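Local coordinates for putative sulfatase yidJ (Bacteroides fragilis, PDB 2QZU), which probably hydrolyses sulfate esters as a metal-dependent, arylsulfatase-like member of the sulfatase family, at residues T85-I90 against T378-D383; K132-A137 against Y172-Y177. All blocks are in the same frame, centred on the assembly; numbering follows the deposited sequence.

Contact 1. Residues T85-I90 against T378-D383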
# COMPACT_ATOMS: atom_id res chain seq x y z
N THR A 85 -28.59 12.91 -9.60
CA THR A 85 -29.52 14.04 -9.55
C THR A 85 -29.76 14.77 -10.87
O THR A 85 -30.77 15.45 -11.03
CB THR A 85 -29.04 15.12 -8.55
OG1 THR A 85 -27.82 15.70 -9.02
CG2 THR A 85 -28.81 14.51 -7.18
N GLY A 86 -28.82 14.64 -11.81
CA GLY A 86 -28.96 15.33 -13.07
C GLY A 86 -28.73 16.83 -12.90
O GLY A 86 -29.12 17.63 -13.75
N MSE A 87 -28.10 17.20 -11.79
CA MSE A 87 -27.81 18.60 -11.49
C MSE A 87 -26.31 18.83 -11.42
O MSE A 87 -25.56 17.91 -11.11
CB MSE A 87 -28.44 19.01 -10.16
CG MSE A 87 -29.96 18.84 -10.10
SE MSE A 87 -30.70 19.41 -8.39
CE MSE A 87 -31.01 17.68 -7.58
N TYR A 88 -25.88 20.04 -11.71
CA TYR A 88 -24.46 20.34 -11.63
C TYR A 88 -24.11 20.38 -10.13
O TYR A 88 -25.00 20.44 -9.29
CB TYR A 88 -24.17 21.60 -12.45
CG TYR A 88 -24.36 21.30 -13.93
CD1 TYR A 88 -23.45 20.48 -14.61
CD2 TYR A 88 -25.49 21.73 -14.63
CE1 TYR A 88 -23.67 20.09 -15.93
CE2 TYR A 88 -25.72 21.35 -15.95
CZ TYR A 88 -24.81 20.52 -16.60
OH TYR A 88 -25.04 20.11 -17.90
N PRO A 89 -22.81 20.34 -9.77
CA PRO A 89 -22.41 20.35 -8.35
C PRO A 89 -23.07 21.24 -7.30
O PRO A 89 -23.41 20.75 -6.22
CB PRO A 89 -20.89 20.54 -8.42
CG PRO A 89 -20.67 21.24 -9.71
CD PRO A 89 -21.65 20.58 -10.64
N ILE A 90 -23.27 22.52 -7.59
CA ILE A 90 -23.90 23.39 -6.60
C ILE A 90 -25.29 22.87 -6.24
O ILE A 90 -25.65 22.80 -5.06
CB ILE A 90 -24.00 24.84 -7.11
CG1 ILE A 90 -22.60 25.34 -7.50
CG2 ILE A 90 -24.59 25.73 -6.02
CD1 ILE A 90 -21.57 25.22 -6.39
N THR A 378 -36.09 20.13 -12.01
CA THR A 378 -34.83 20.43 -11.34
C THR A 378 -33.60 19.93 -12.09
O THR A 378 -32.48 20.36 -11.82
CB THR A 378 -34.82 19.86 -9.90
OG1 THR A 378 -33.65 20.31 -9.21
CG2 THR A 378 -34.83 18.33 -9.92
N VAL A 379 -33.80 19.02 -13.04
CA VAL A 379 -32.68 18.48 -13.82
C VAL A 379 -32.08 19.54 -14.75
O VAL A 379 -32.80 20.21 -15.49
CB VAL A 379 -33.12 17.23 -14.62
CG1 VAL A 379 -32.03 16.81 -15.61
CG2 VAL A 379 -33.41 16.08 -13.66
N GLN A 380 -30.76 19.70 -14.68
CA GLN A 380 -30.04 20.71 -15.47
C GLN A 380 -29.20 20.18 -16.63
O GLN A 380 -28.88 20.94 -17.54
CB GLN A 380 -29.12 21.51 -14.55
CG GLN A 380 -29.79 22.17 -13.37
CD GLN A 380 -28.78 22.86 -12.46
OE1 GLN A 380 -27.94 22.20 -11.83
NE2 GLN A 380 -28.84 24.18 -12.40
N THR A 381 -28.83 18.91 -16.58
CA THR A 381 -27.98 18.34 -17.63
C THR A 381 -28.66 18.15 -18.99
O THR A 381 -29.89 18.24 -19.10
CB THR A 381 -27.34 17.03 -17.14
OG1 THR A 381 -28.36 16.08 -16.81
CG2 THR A 381 -26.49 17.29 -15.89
N PHE A 382 -27.86 17.87 -20.02
CA PHE A 382 -28.37 17.71 -21.38
C PHE A 382 -29.12 16.41 -21.68
O PHE A 382 -28.66 15.32 -21.34
CB PHE A 382 -27.22 17.82 -22.40
CG PHE A 382 -26.50 19.14 -22.38
CD1 PHE A 382 -25.37 19.31 -21.57
CD2 PHE A 382 -26.92 20.19 -23.18
CE1 PHE A 382 -24.68 20.52 -21.57
CE2 PHE A 382 -26.23 21.41 -23.19
CZ PHE A 382 -25.11 21.57 -22.38
N ASP A 383 -30.28 16.55 -22.32
CA ASP A 383 -31.08 15.39 -22.72
C ASP A 383 -30.62 15.14 -24.16
O ASP A 383 -31.06 15.83 -25.09
CB ASP A 383 -32.58 15.72 -22.72
CG ASP A 383 -33.43 14.55 -23.19
OD1 ASP A 383 -32.90 13.64 -23.86
OD2 ASP A 383 -34.65 14.55 -22.90
O HOH W 1 -26.37 23.54 -9.96
O HOH W 2 -27.59 21.32 -19.84

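Contact 2. Residues K132-A137 against Y172-Y177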
# COMPACT_ATOMS: atom_id res chain seq x y z
N LYS A 132 -19.86 0.19 -5.47
CA LYS A 132 -19.53 1.46 -4.83
C LYS A 132 -20.60 2.53 -5.04
O LYS A 132 -21.00 2.80 -6.17
CB LYS A 132 -18.18 1.95 -5.37
CG LYS A 132 -17.72 3.28 -4.81
CD LYS A 132 -16.38 3.66 -5.43
CE LYS A 132 -15.96 5.05 -4.99
NZ LYS A 132 -14.70 5.48 -5.65
N TRP A 133 -21.04 3.13 -3.94
CA TRP A 133 -22.07 4.18 -3.94
C TRP A 133 -21.41 5.55 -3.74
O TRP A 133 -21.60 6.48 -4.53
CB TRP A 133 -23.06 3.89 -2.81
CG TRP A 133 -24.17 4.89 -2.61
CD1 TRP A 133 -24.43 5.59 -1.47
CD2 TRP A 133 -25.20 5.23 -3.54
NE1 TRP A 133 -25.57 6.35 -1.63
CE2 TRP A 133 -26.06 6.15 -2.90
CE3 TRP A 133 -25.48 4.86 -4.87
CZ2 TRP A 133 -27.18 6.70 -3.53
CZ3 TRP A 133 -26.60 5.40 -5.50
CH2 TRP A 133 -27.44 6.31 -4.82
N HIS A 134 -20.62 5.64 -2.67
CA HIS A 134 -19.88 6.85 -2.29
C HIS A 134 -20.67 8.15 -2.34
O HIS A 134 -20.19 9.15 -2.88
CB HIS A 134 -18.62 6.99 -3.16
CG HIS A 134 -17.54 7.80 -2.53
ND1 HIS A 134 -16.43 8.25 -3.22
CD2 HIS A 134 -17.38 8.25 -1.26
CE1 HIS A 134 -15.64 8.93 -2.41
NE2 HIS A 134 -16.20 8.94 -1.21
N LEU A 135 -21.88 8.15 -1.79
CA LEU A 135 -22.70 9.36 -1.79
C LEU A 135 -23.27 9.68 -0.40
O LEU A 135 -24.17 10.52 -0.28
CB LEU A 135 -23.83 9.24 -2.82
CG LEU A 135 -23.38 9.49 -4.27
CD1 LEU A 135 -24.48 9.05 -5.23
CD2 LEU A 135 -23.05 10.97 -4.45
N ASP A 136 -22.74 9.03 0.63
CA ASP A 136 -23.18 9.28 2.01
C ASP A 136 -22.04 9.82 2.87
O ASP A 136 -20.91 9.34 2.80
CB ASP A 136 -23.71 7.98 2.64
CG ASP A 136 -24.92 7.43 1.91
OD1 ASP A 136 -25.90 8.18 1.71
OD2 ASP A 136 -24.89 6.24 1.54
N ALA A 137 -22.34 10.83 3.69
CA ALA A 137 -21.35 11.43 4.58
C ALA A 137 -21.15 10.56 5.82
O ALA A 137 -22.12 10.21 6.51
CB ALA A 137 -21.80 12.83 5.00
N TYR A 172 -21.48 -0.59 -0.85
CA TYR A 172 -20.69 0.05 0.21
C TYR A 172 -20.46 1.52 -0.16
O TYR A 172 -20.84 1.96 -1.24
CB TYR A 172 -19.35 -0.68 0.38
CG TYR A 172 -18.51 -0.73 -0.88
CD1 TYR A 172 -18.75 -1.69 -1.87
CD2 TYR A 172 -17.48 0.18 -1.08
CE1 TYR A 172 -17.97 -1.72 -3.04
CE2 TYR A 172 -16.70 0.15 -2.23
CZ TYR A 172 -16.95 -0.80 -3.21
OH TYR A 172 -16.18 -0.84 -4.34
N GLY A 173 -19.86 2.27 0.77
CA GLY A 173 -19.57 3.68 0.51
C GLY A 173 -18.36 3.74 -0.41
O GLY A 173 -18.49 4.03 -1.59
N THR A 174 -17.19 3.49 0.16
CA THR A 174 -15.96 3.42 -0.61
C THR A 174 -15.00 2.54 0.19
O THR A 174 -15.06 2.52 1.42
CB THR A 174 -15.35 4.81 -0.93
OG1 THR A 174 -14.37 4.67 -1.97
CG2 THR A 174 -14.71 5.44 0.30
N TYR A 175 -14.16 1.79 -0.51
CA TYR A 175 -13.23 0.85 0.11
C TYR A 175 -12.37 0.36 -1.06
O TYR A 175 -12.92 -0.10 -2.07
CB TYR A 175 -14.03 -0.31 0.69
CG TYR A 175 -13.23 -1.43 1.31
CD1 TYR A 175 -12.93 -1.43 2.68
CD2 TYR A 175 -12.82 -2.52 0.55
CE1 TYR A 175 -12.25 -2.51 3.26
CE2 TYR A 175 -12.14 -3.58 1.11
CZ TYR A 175 -11.86 -3.58 2.46
OH TYR A 175 -11.23 -4.66 3.02
N ASP A 176 -11.05 0.42 -0.91
CA ASP A 176 -10.17 0.08 -2.03
C ASP A 176 -9.26 -1.13 -1.99
O ASP A 176 -8.39 -1.26 -2.84
CB ASP A 176 -9.34 1.32 -2.38
CG ASP A 176 -10.20 2.58 -2.49
OD1 ASP A 176 -11.35 2.47 -2.95
OD2 ASP A 176 -9.72 3.67 -2.13
N TYR A 177 -9.45 -2.02 -1.01
CA TYR A 177 -8.64 -3.24 -0.96
C TYR A 177 -9.46 -4.26 -1.76
O TYR A 177 -10.23 -5.04 -1.20
CB TYR A 177 -8.46 -3.70 0.49
CG TYR A 177 -7.53 -4.89 0.60
CD1 TYR A 177 -6.16 -4.74 0.43
CD2 TYR A 177 -8.04 -6.17 0.82
CE1 TYR A 177 -5.30 -5.84 0.47
CE2 TYR A 177 -7.20 -7.27 0.86
CZ TYR A 177 -5.83 -7.10 0.68
OH TYR A 177 -5.01 -8.20 0.69
O HOH W 3 -12.68 3.82 -4.87

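Contact 1. Residues T85-I90 against T378-D383
The Y88 ring lies against two consecutive residues of 378-383, and each meets a different part of it. T381 CG2 sits over one face, 4.1 Å from the ring centroid and 28° off the normal, a CH-pi contact. Q380 O lies near the ring plane at the edge, while Q380 CB packs 3.6 Å from Y88 CD2. The ring and the Q380 amide are turned 52° against each other, so the two groups do not stack. With CG anti to its own carbonyl carbon (chi1 -56°) and the chain extended beyond it, Q380 carries OE1 back to the Y88 backbone, where Y88 N donates to it at 3.0 Å. NE2 bonds outside to T472 O, so both ends of the amide are tied and its flip is defined. In the backbone, G86 O accepts Q380 N at 2.8 Å and T381 N at 3.1 Å, the two donors arriving from opposite faces of its plane. G86 has left the preceding helix with positive phi, and its carbonyl O also packs 3.5 Å from V379 CG1. M87, a selenomethionine, rests its SE 3.2 Å from T378 OG1. W468 meets Y88 edge-to-face, and T381 OG1 is bonded to A359 O. The contact thus joins the end of helix 76-85 and the turn into helix 89-92 to the loop before helix 385-390. Its polar chemistry is mainly backbone recognition: three N-H groups are satisfied by two carbonyl oxygens, one of them a side-chain amide, which implies a join that depends on main-chain geometry, to which the carbons of the tyrosine ring add CH-pi and van der Waals contacts with T381 and Q380.

Contact 2. Residues K132-A137 against Y172-Y177
K132 and Y172 form a parallel beta bridge where the strands 126-130 and 168-172 end, at the edge of the large mixed sheet of the alkaline phosphatase-like sulfatase fold. Its backbone bonds are W133 N to Y172 O, 2.9 Å, and one between Y172 and G131. One residue on, H134 N reaches G173 O, but only in a weak, strongly bent bond. The side chains of the bridged pair share a face of the sheet: K132 CA stands over the Y172 ring, 4.0 Å from its centroid and 18° off the normal, and K132 CB comes close to the phenol oxygen, whose main polar partner is N229. A first torsion of 58°, with CG between the backbone N and the carbonyl carbon, brings the tyrosine ring under the lysine backbone. T174 is flanked by two side chains that run the same way as its own. Its CB lies over the centre of the H134 imidazole, a CH-pi contact 11° off the normal, and its OG1 is 3.4 Å from K132 CE.

Farther out, partners beyond the two segments fix the polar ends. The imidazole is held through both nitrogens, ND1 to S76 OG and NE2 to C98 O, which restricts its rotation. S76 is the predicted formylglycine (3-oxoalanine) position, here an unmodified serine, so H134 lies beside the probable catalytic centre. The fully extended K132 chain carries its ammonium to a salt bridge with D36. D176 is farther off, its OD1 5.3 Å from K132 NZ, and a water spans that separation, accepting from K132 NZ and donating to D176 OD1, each at 2.7 Å.

Overall arrangement
From the N terminus, the chain passes through strand 29-35 and helix 76-85 to reach 85-90, the first side of contact 1. It then runs through strand 126-130 to 132-137, and contact 2 closes a short loop of 34 intervening residues when strand 168-172 delivers 172-177. Contact 1 closes only at 378-383, after 287 intervening residues, so contact 2 is nested inside its loop. Their centres are 22 Å apart, and they do not touch. Contact 2 joins neighbouring strand ends at the margin of the large sheet, whereas contact 1 ties the end of helix 76-85 to the loop between helices 361-368 and 385-390.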